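PDB 6EVU: PrgB, which promotes cell aggregation, biofilm formation and conjugation in Enterococcus faecalis by binding and compacting DNA, and is represented here by its adhesin domain. Local coordinates for residues I52-T55 against D56-V60; S292-P295 against V296-A299; V36-K39 against D40-I43; I68-K71 against L72-D75. All blocks are in the same frame, centred on the assembly; numbering follows the deposited sequence.

All four contacts are local, each joining the two halves of one continuous stretch. Contacts 1 and 4 belong to the two consecutive short helices, 54-57 and 68-72, and touch directly: Lys71 and Lys74 of contact 4 reach backbone and side-chain oxygens of 56-60. Contact 2, in the loop leading to strand 299-302, packs on Arg73 and Leu72 of contact 4 and shares its phosphate. Contact 3 stands apart, a turn entering strand 42-47, about 34 Å from contact 2 between centres. None is fully buried. Contacts 1 and 4 combine helical backbone bonds with apolar side chains turned to the interior, whereas contacts 2 and 3 depend on serine and threonine hydroxyls bonded to backbone.

Contact 1 (I52-T55 against D56-V60); sequences IKAT and DFNKV
Ile52 and Phe57 meet beside the first turn of the short helix 54-57, their side chains slanted against one another. CG2 of Ile52 does the touching, 3.8 Å from CB of Phe57. It can do so because CG1 sits beside the backbone N (chi1 -58°), which leaves CG2 turned to the helix. The Phe57 ring runs off elsewhere, CG anti to N (chi1 175°), onto Leu72 and Lys71 of the next helix.

On another flank the Asp56 carboxylate lies across the aliphatic part of Lys53. OD2 of Asp56 is 3.4 Å from CD of Lys53 but 5.1 Å from its NZ, because the lysine chain bends at chi3 and carries the ammonium past the acid. Water 1 joins the pair instead, donating a hydrogen bond to OD2 of Asp56 and accepting one from N of Lys53, the N-cap residue. The carbonyl of Lys53 takes the N-H of Phe57 at 2.8 Å (N-H...O 163°), and Ala54 O takes that of Asn58, also at 2.8 Å.

Asp56 therefore brings a negative group to the N-terminal end of helix 54-57 through water rather than a salt bridge, and that helix end would be expected to favour its ionised form.

Contact 2 (S292-P295 against V296-A299); sequences SNVP and VSSA. With PO4 (phosphate ion), chain B.
Ser297 turns back on Val294 in an irregular loop that joins the two antiparallel sheets of the domain, from strand 280-287 to strand 299-302, closing a small bend through its side chain. Between them lie Pro295 and Val296; Val296 has positive backbone angles, in the left-handed helical region, and this swings the chain round so that Ser297 comes back against Val294.

Along the serine side chain, CB faces two carbonyl oxygens, 3.5 Å from O of Val294 and 3.6 Å from O of Pro295, and it also rests against CG1 of Val294 at 3.7 Å. The tip, OG of Ser297, is tucked between the backbone N and the carbonyl carbon of its own residue (chi1 67°), which aims it at the preceding carbonyls. There OG donates a hydrogen bond to Val294 O at 2.7 Å, approaching from above the carbonyl plane, 39° out of it, rather than along a lone pair. A buried hydroxyl is thus used to fix the bend where no backbone N-H does it. The peptide oxygen of Ser297 is held in turn by Arg163, and Ser298 is bonded to Thr161, tying the stretch to residues just beyond strand 157-160, the antiparallel partner of strand 299-302.

Val296, on the outside of the bend, packs on Arg73 and faces a phosphate ion, probably from the crystallisation liquor. O1 of the phosphate accepts the N-H of Val296 at 2.9 Å, almost straight at 172°, while CG1 of the same valine lies 3.8 Å from that O1.

Contact 3 (V36-K39 against D40-I43); sequences VVTK and DTKI
Thr38 and Thr41 form the two ends of a type I beta turn that delivers the chain into strand 42-47, and each threonine bonds to the backbone of the turn. The turn's own bond runs from N of Thr41 to O of Thr38 at 3.0 Å, its donor lying well above the carbonyl plane. A second bond goes the other way: N of Thr38 points at OG1 of Thr41, 2.7 Å off and nearly straight at 176°. OG1 reaches it because it stands beside its own backbone N, anti to the carbonyl carbon (chi1 -61°). The two residues are therefore tied by reciprocal bonds, one backbone to backbone and one backbone to hydroxyl.

Thr38 adds a third. Its OG1 accepts the N-H of Asp40 at 3.0 Å, the bond that defines an ST turn, so a side-chain oxygen holds the middle of the bend. The Thr38 and Thr41 side chains cross at about a right angle, and both hydroxyls also bond to the carbonyl of Gly116. Val37 completes the inner side, its CG1 3.9 Å from CB of Thr41.

At the outer corner Lys39 and Asp40 run side by side, pointing the same way. CG of Lys39 is 3.5 Å from OD2 of Asp40, but NZ of Lys39 remains 4.4 Å from that oxygen, longer than a salt bridge, and any attraction between them is probably weak at this exposed apex.

Around the turn, Val36 is bonded to Asn118 and Lys42 to Thr115, so it lies against the end of strand 110-115, the antiparallel partner of strand 42-47, and the loop that follows.

Contact 4 (I68-K71 against L72-D75); sequences IFTK and LRKD. With PO4 (phosphate ion), chain B.
Leu72 and Arg73 finish the short helix 68-72 by bonding back to Ile68 and Phe69, N of Leu72 to O of Ile68 at 2.9 Å and N of Arg73 to O of Phe69 at 3.1 Å. At Arg73 the backbone leaves the helix through an inverse gamma turn, closed by a weak bond from N of Lys74 to O of Leu72.

The Arg73 side chain bends at chi3 (-53°) and brings its guanidinium back over the last helical turn. Phe69 O and Thr70 CA lie over one face, and NH1 comes within 3.4 Å of CB of Phe69. The edge turns elsewhere: NE donates to O4 of the phosphate at 2.9 Å, so one side packs on the helix while the edge meets the anion. NH2 lies 3.2 Å from OG1 of Thr70, whose hydroxyl bonds to Asp67.

Lys74 extends until chi4 (-78°), where it folds NZ onto O of Lys71 at 2.7 Å, in the carbonyl plane on a lone pair. The same ammonium also donates to the carbonyls of Phe57 and Lys59 and lies against the Phe57 ring in a cation-pi contact, joining this helix end to the end of helix 54-57 and the residues just after it.

Inward, Ile68, Phe69 and Leu72 all rest on Phe158 of strand 157-160; Phe69 also meets Trp301, and Leu72 and Arg73 meet Ala299, in neighbouring strand 299-302.

Contact 1 (I52-T55 against D56-V60)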
loop_
_atom_site.group_PDB
_atom_site.type_symbol
_atom_site.label_atom_id
_atom_site.label_comp_id
_atom_site.label_asym_id
_atom_site.label_seq_id
_atom_site.Cartn_x
_atom_site.Cartn_y
_atom_site.Cartn_z
ATOM N N ILE A 52 -3.156 -0.090 20.044
ATOM C CA ILE A 52 -1.861 0.226 20.654
ATOM C C ILE A 52 -1.945 1.622 21.236
ATOM O O ILE A 52 -2.251 2.588 20.524
ATOM C CB ILE A 52 -0.726 0.129 19.640
ATOM C CG1 ILE A 52 -0.706 -1.288 19.062
ATOM C CG2 ILE A 52 0.613 0.533 20.294
ATOM C CD1 ILE A 52 0.181 -1.422 17.758
ATOM N N LYS A 53 -1.706 1.737 22.528
ATOM C CA LYS A 53 -1.621 3.063 23.137
ATOM C C LYS A 53 -0.537 3.902 22.464
ATOM O O LYS A 53 0.590 3.432 22.260
ATOM C CB LYS A 53 -1.284 2.968 24.641
ATOM C CG LYS A 53 -2.136 2.069 25.456
ATOM C CD LYS A 53 -1.516 1.968 26.849
ATOM C CE LYS A 53 -2.472 2.453 27.883
ATOM N NZ LYS A 53 -2.001 1.979 29.215
ATOM N N ALA A 54 -0.890 5.154 22.136
ATOM C CA ALA A 54 0.062 6.105 21.581
ATOM C C ALA A 54 1.322 6.186 22.425
ATOM O O ALA A 54 2.431 6.267 21.882
ATOM C CB ALA A 54 -0.593 7.494 21.463
ATOM N N THR A 55 1.181 6.135 23.767
ATOM C CA THR A 55 2.376 6.240 24.603
ATOM C C THR A 55 3.291 5.022 24.458
ATOM O O THR A 55 4.498 5.146 24.665
ATOM C CB THR A 55 1.996 6.478 26.065
ATOM O OG1 THR A 55 1.156 5.422 26.544
ATOM C CG2 THR A 55 1.200 7.750 26.144
ATOM N N ASP A 56 2.744 3.848 24.091
ATOM C CA ASP A 56 3.583 2.697 23.762
ATOM C C ASP A 56 4.103 2.819 22.341
ATOM O O ASP A 56 5.280 2.552 22.061
ATOM C CB ASP A 56 2.804 1.398 23.929
ATOM C CG ASP A 56 2.464 1.107 25.390
ATOM O OD1 ASP A 56 3.283 1.438 26.304
ATOM O OD2 ASP A 56 1.360 0.566 25.646
ATOM N N PHE A 57 3.241 3.252 21.433
ATOM C CA PHE A 57 3.667 3.353 20.053
ATOM C C PHE A 57 4.785 4.373 19.871
ATOM O O PHE A 57 5.668 4.202 19.020
ATOM C CB PHE A 57 2.465 3.718 19.178
ATOM C CG PHE A 57 2.855 3.950 17.754
ATOM C CD1 PHE A 57 3.138 2.874 16.913
ATOM C CD2 PHE A 57 3.023 5.255 17.267
ATOM C CE1 PHE A 57 3.563 3.101 15.602
ATOM C CE2 PHE A 57 3.432 5.467 15.944
ATOM C CZ PHE A 57 3.735 4.385 15.138
ATOM N N ASN A 58 4.760 5.469 20.635
ATOM C CA ASN A 58 5.705 6.542 20.380
ATOM C C ASN A 58 7.091 6.287 20.971
ATOM O O ASN A 58 8.007 7.073 20.708
ATOM C CB ASN A 58 5.132 7.868 20.897
ATOM C CG ASN A 58 4.132 8.442 19.939
ATOM O OD1 ASN A 58 4.275 8.284 18.732
ATOM N ND2 ASN A 58 3.108 9.107 20.458
ATOM N N LYS A 59 7.281 5.213 21.733
ATOM C CA LYS A 59 8.578 4.969 22.343
ATOM C C LYS A 59 9.545 4.354 21.354
ATOM O O LYS A 59 9.210 3.408 20.629
ATOM C CB LYS A 59 8.411 4.036 23.511
ATOM C CG LYS A 59 7.748 4.740 24.649
ATOM C CD LYS A 59 7.525 3.779 25.765
ATOM C CE LYS A 59 7.156 4.460 27.049
ATOM N NZ LYS A 59 7.106 3.322 28.003
ATOM N N VAL A 60 10.769 4.866 21.348
ATOM C CA VAL A 60 11.816 4.261 20.557
ATOM C C VAL A 60 13.017 3.988 21.468
ATOM O O VAL A 60 13.052 4.356 22.635
ATOM C CB VAL A 60 12.214 5.144 19.350
ATOM C CG1 VAL A 60 11.001 5.398 18.436
ATOM C CG2 VAL A 60 12.752 6.444 19.868
HETATM O O HOH W 1 -0.605 -0.668 23.924
#

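Contact 2 (S292-P295 against V296-A299)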
loop_
_atom_site.group_PDB
_atom_site.type_symbol
_atom_site.label_atom_id
_atom_site.label_comp_id
_atom_site.label_asym_id
_atom_site.label_seq_id
_atom_site.Cartn_x
_atom_site.Cartn_y
_atom_site.Cartn_z
ATOM N N SER A 292 17.379 -11.827 6.157
ATOM C CA SER A 292 16.899 -11.370 7.456
ATOM C C SER A 292 17.641 -10.154 8.005
ATOM O O SER A 292 17.084 -9.428 8.838
ATOM C CB SER A 292 16.943 -12.516 8.488
ATOM O OG SER A 292 18.255 -12.809 8.942
ATOM N N ASN A 293 18.859 -9.894 7.571
ATOM C CA ASN A 293 19.558 -8.733 8.101
ATOM C C ASN A 293 19.618 -7.639 7.052
ATOM O O ASN A 293 20.709 -7.314 6.571
ATOM C CB ASN A 293 20.980 -9.097 8.534
ATOM C CG ASN A 293 21.011 -9.907 9.813
ATOM O OD1 ASN A 293 20.280 -9.618 10.767
ATOM N ND2 ASN A 293 21.848 -10.945 9.834
ATOM N N VAL A 294 18.460 -7.118 6.660
ATOM C CA VAL A 294 18.337 -5.967 5.766
ATOM C C VAL A 294 17.751 -4.808 6.572
ATOM O O VAL A 294 16.615 -4.908 7.068
ATOM C CB VAL A 294 17.475 -6.276 4.521
ATOM C CG1 VAL A 294 17.341 -5.039 3.617
ATOM C CG2 VAL A 294 18.065 -7.427 3.707
ATOM N N PRO A 295 18.481 -3.702 6.739
ATOM C CA PRO A 295 17.937 -2.554 7.481
ATOM C C PRO A 295 16.704 -1.929 6.816
ATOM O O PRO A 295 16.507 -2.024 5.597
ATOM C CB PRO A 295 19.103 -1.559 7.491
ATOM C CG PRO A 295 20.291 -2.330 6.977
ATOM C CD PRO A 295 19.739 -3.368 6.059
ATOM N N VAL A 296 15.884 -1.273 7.652
ATOM C CA VAL A 296 14.696 -0.485 7.290
ATOM C C VAL A 296 13.868 -1.189 6.220
ATOM O O VAL A 296 13.377 -0.559 5.281
ATOM C CB VAL A 296 15.064 0.975 6.892
ATOM C CG1 VAL A 296 15.675 1.674 8.083
ATOM C CG2 VAL A 296 16.003 1.062 5.691
ATOM N N SER A 297 13.639 -2.493 6.407
ATOM C CA SER A 297 12.985 -3.325 5.400
ATOM C C SER A 297 11.675 -3.934 5.892
ATOM O O SER A 297 11.225 -4.962 5.347
ATOM C CB SER A 297 13.939 -4.425 4.923
ATOM O OG SER A 297 14.207 -5.367 5.963
ATOM N N SER A 298 11.054 -3.329 6.935
ATOM C CA SER A 298 9.839 -3.897 7.488
ATOM C C SER A 298 8.806 -2.857 7.946
ATOM O O SER A 298 7.895 -3.208 8.713
ATOM C CB SER A 298 10.167 -4.869 8.675
ATOM O OG SER A 298 11.078 -4.259 9.616
ATOM N N ALA A 299 8.879 -1.612 7.482
ATOM C CA ALA A 299 7.759 -0.704 7.684
ATOM C C ALA A 299 7.575 0.138 6.425
ATOM O O ALA A 299 8.549 0.575 5.817
ATOM C CB ALA A 299 8.013 0.243 8.860
HETATM P P PO4 B . 15.944 -1.951 11.624
HETATM O O1 PO4 B . 16.497 -1.163 10.451
HETATM O O2 PO4 B . 15.498 -3.315 11.096
HETATM O O3 PO4 B . 17.060 -2.169 12.632
HETATM O O4 PO4 B . 14.830 -1.285 12.380
#

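Contact 3 (V36-K39 against D40-I43)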
loop_
_atom_site.group_PDB
_atom_site.type_symbol
_atom_site.label_atom_id
_atom_site.label_comp_id
_atom_site.label_asym_id
_atom_site.label_seq_id
_atom_site.Cartn_x
_atom_site.Cartn_y
_atom_site.Cartn_z
ATOM N N VAL A 36 -11.884 14.299 -2.610
ATOM C CA VAL A 36 -13.028 13.669 -1.961
ATOM C C VAL A 36 -13.007 13.856 -0.447
ATOM O O VAL A 36 -13.974 13.494 0.242
ATOM C CB VAL A 36 -13.109 12.173 -2.337
ATOM C CG1 VAL A 36 -12.850 11.907 -3.849
ATOM C CG2 VAL A 36 -12.190 11.314 -1.447
ATOM N N VAL A 37 -11.954 14.463 0.086
ATOM C CA VAL A 37 -11.825 14.701 1.519
ATOM C C VAL A 37 -12.541 16.000 1.864
ATOM O O VAL A 37 -12.404 17.005 1.157
ATOM C CB VAL A 37 -10.335 14.728 1.906
ATOM C CG1 VAL A 37 -10.126 14.892 3.427
ATOM C CG2 VAL A 37 -9.634 13.461 1.368
ATOM N N THR A 38 -13.393 15.953 2.882
ATOM C CA THR A 38 -14.162 17.111 3.313
ATOM C C THR A 38 -13.818 17.476 4.749
ATOM O O THR A 38 -13.081 16.764 5.432
ATOM C CB THR A 38 -15.678 16.885 3.233
ATOM O OG1 THR A 38 -16.118 16.154 4.385
ATOM C CG2 THR A 38 -16.060 16.162 1.976
ATOM N N LYS A 39 -14.373 18.631 5.190
ATOM C CA LYS A 39 -14.191 19.080 6.568
ATOM C C LYS A 39 -14.664 18.038 7.564
ATOM O O LYS A 39 -14.162 18.002 8.693
ATOM C CB LYS A 39 -14.948 20.416 6.793
ATOM C CG LYS A 39 -16.461 20.324 6.482
ATOM C CD LYS A 39 -17.358 21.400 7.186
ATOM C CE LYS A 39 -18.453 21.851 6.206
ATOM N NZ LYS A 39 -19.800 22.182 6.780
ATOM N N ASP A 40 -15.562 17.136 7.146
ATOM C CA ASP A 40 -16.128 16.118 8.012
ATOM C C ASP A 40 -15.496 14.732 7.812
ATOM O O ASP A 40 -15.921 13.779 8.474
ATOM C CB ASP A 40 -17.630 16.034 7.779
ATOM C CG ASP A 40 -18.324 17.359 8.090
ATOM O OD1 ASP A 40 -18.183 17.857 9.238
ATOM O OD2 ASP A 40 -18.965 17.920 7.182
ATOM N N THR A 41 -14.533 14.590 6.898
ATOM C CA THR A 41 -13.938 13.276 6.674
ATOM C C THR A 41 -13.182 12.827 7.922
ATOM O O THR A 41 -12.413 13.599 8.504
ATOM C CB THR A 41 -12.969 13.299 5.485
ATOM O OG1 THR A 41 -13.669 13.661 4.296
ATOM C CG2 THR A 41 -12.316 11.878 5.275
ATOM N N LYS A 42 -13.367 11.561 8.310
ATOM C CA LYS A 42 -12.703 11.024 9.496
ATOM C C LYS A 42 -12.924 9.514 9.551
ATOM O O LYS A 42 -13.846 8.980 8.922
ATOM C CB LYS A 42 -13.241 11.634 10.783
ATOM C CG LYS A 42 -14.664 11.212 11.087
ATOM C CD LYS A 42 -15.039 11.616 12.516
ATOM C CE LYS A 42 -16.519 11.426 12.791
ATOM N NZ LYS A 42 -17.391 12.591 12.361
ATOM N N ILE A 43 -12.074 8.833 10.326
ATOM C CA ILE A 43 -12.377 7.459 10.731
ATOM C C ILE A 43 -13.463 7.507 11.793
ATOM O O ILE A 43 -13.296 8.170 12.826
ATOM C CB ILE A 43 -11.123 6.751 11.272
ATOM C CG1 ILE A 43 -10.103 6.564 10.141
ATOM C CG2 ILE A 43 -11.524 5.409 11.901
ATOM C CD1 ILE A 43 -8.704 6.019 10.623
#

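Contact 4 (I68-K71 against L72-D75)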
loop_
_atom_site.group_PDB
_atom_site.type_symbol
_atom_site.label_atom_id
_atom_site.label_comp_id
_atom_site.label_asym_id
_atom_site.label_seq_id
_atom_site.Cartn_x
_atom_site.Cartn_y
_atom_site.Cartn_z
ATOM N N ILE A 68 8.083 7.970 11.848
ATOM C CA ILE A 68 7.022 6.967 11.993
ATOM C C ILE A 68 7.500 5.576 11.626
ATOM O O ILE A 68 7.013 4.569 12.186
ATOM C CB ILE A 68 5.772 7.399 11.174
ATOM C CG1 ILE A 68 4.582 6.524 11.602
ATOM C CG2 ILE A 68 6.055 7.389 9.622
ATOM C CD1 ILE A 68 3.257 7.129 11.211
ATOM N N PHE A 69 8.417 5.455 10.649
ATOM C CA PHE A 69 8.848 4.119 10.261
ATOM C C PHE A 69 9.633 3.476 11.388
ATOM O O PHE A 69 9.534 2.263 11.606
ATOM C CB PHE A 69 9.665 4.186 8.959
ATOM C CG PHE A 69 8.921 4.854 7.816
ATOM C CD1 PHE A 69 7.914 4.178 7.159
ATOM C CD2 PHE A 69 9.241 6.154 7.428
ATOM C CE1 PHE A 69 7.206 4.762 6.158
ATOM C CE2 PHE A 69 8.539 6.776 6.383
ATOM C CZ PHE A 69 7.515 6.060 5.748
ATOM N N THR A 70 10.487 4.262 12.052
ATOM C CA THR A 70 11.265 3.721 13.156
ATOM C C THR A 70 10.329 3.286 14.274
ATOM O O THR A 70 10.513 2.208 14.843
ATOM C CB THR A 70 12.286 4.754 13.622
ATOM O OG1 THR A 70 13.251 4.968 12.569
ATOM C CG2 THR A 70 13.050 4.238 14.866
ATOM N N LYS A 71 9.311 4.096 14.578
ATOM C CA LYS A 71 8.314 3.708 15.572
ATOM C C LYS A 71 7.599 2.411 15.198
ATOM O O LYS A 71 7.260 1.602 16.087
ATOM C CB LYS A 71 7.302 4.841 15.774
ATOM C CG LYS A 71 7.945 6.051 16.464
ATOM C CD LYS A 71 6.922 7.200 16.563
ATOM C CE LYS A 71 7.547 8.435 17.244
ATOM N NZ LYS A 71 6.445 9.462 17.399
ATOM N N LEU A 72 7.327 2.223 13.921
ATOM C CA LEU A 72 6.679 1.018 13.441
ATOM C C LEU A 72 7.512 -0.243 13.590
ATOM O O LEU A 72 6.979 -1.297 13.827
ATOM C CB LEU A 72 6.233 1.174 11.996
ATOM C CG LEU A 72 4.990 2.020 11.809
ATOM C CD1 LEU A 72 4.837 2.430 10.365
ATOM C CD2 LEU A 72 3.764 1.278 12.296
ATOM N N ARG A 73 8.824 -0.127 13.423
ATOM C CA ARG A 73 9.685 -1.297 13.457
ATOM C C ARG A 73 10.098 -1.811 14.833
ATOM O O ARG A 73 11.250 -1.834 15.183
ATOM C CB ARG A 73 10.923 -1.060 12.594
ATOM C CG ARG A 73 10.629 -0.888 11.124
ATOM C CD ARG A 73 11.892 -0.861 10.294
ATOM N NE ARG A 73 12.792 0.138 10.818
ATOM C CZ ARG A 73 12.853 1.386 10.391
ATOM N NH1 ARG A 73 12.111 1.796 9.392
ATOM N NH2 ARG A 73 13.682 2.216 10.962
ATOM N N LYS A 74 9.107 -2.223 15.588
ATOM C CA LYS A 74 9.272 -2.831 16.880
ATOM C C LYS A 74 8.155 -3.866 17.010
ATOM O O LYS A 74 7.127 -3.764 16.372
ATOM C CB LYS A 74 9.305 -1.823 18.021
ATOM C CG LYS A 74 8.070 -0.985 18.228
ATOM C CD LYS A 74 8.196 -0.163 19.502
ATOM C CE LYS A 74 7.144 0.930 19.583
ATOM N NZ LYS A 74 7.503 2.069 18.723
ATOM N N ASP A 75 8.384 -4.871 17.829
ATOM C CA ASP A 75 7.410 -5.945 17.988
ATOM C C ASP A 75 6.459 -5.536 19.100
ATOM O O ASP A 75 6.877 -5.420 20.258
ATOM C CB ASP A 75 8.146 -7.236 18.335
ATOM C CG ASP A 75 7.243 -8.445 18.296
ATOM O OD1 ASP A 75 6.026 -8.313 18.397
ATOM O OD2 ASP A 75 7.775 -9.552 18.127
HETATM P P PO4 B . 15.944 -1.951 11.624
HETATM O O1 PO4 B . 16.497 -1.163 10.451
HETATM O O2 PO4 B . 15.498 -3.315 11.096
HETATM O O3 PO4 B . 17.060 -2.169 12.632
HETATM O O4 PO4 B . 14.830 -1.285 12.380
HETATM O O HOH W 2 12.650 0.662 15.430
HETATM O O HOH W 3 10.370 1.721 17.737
#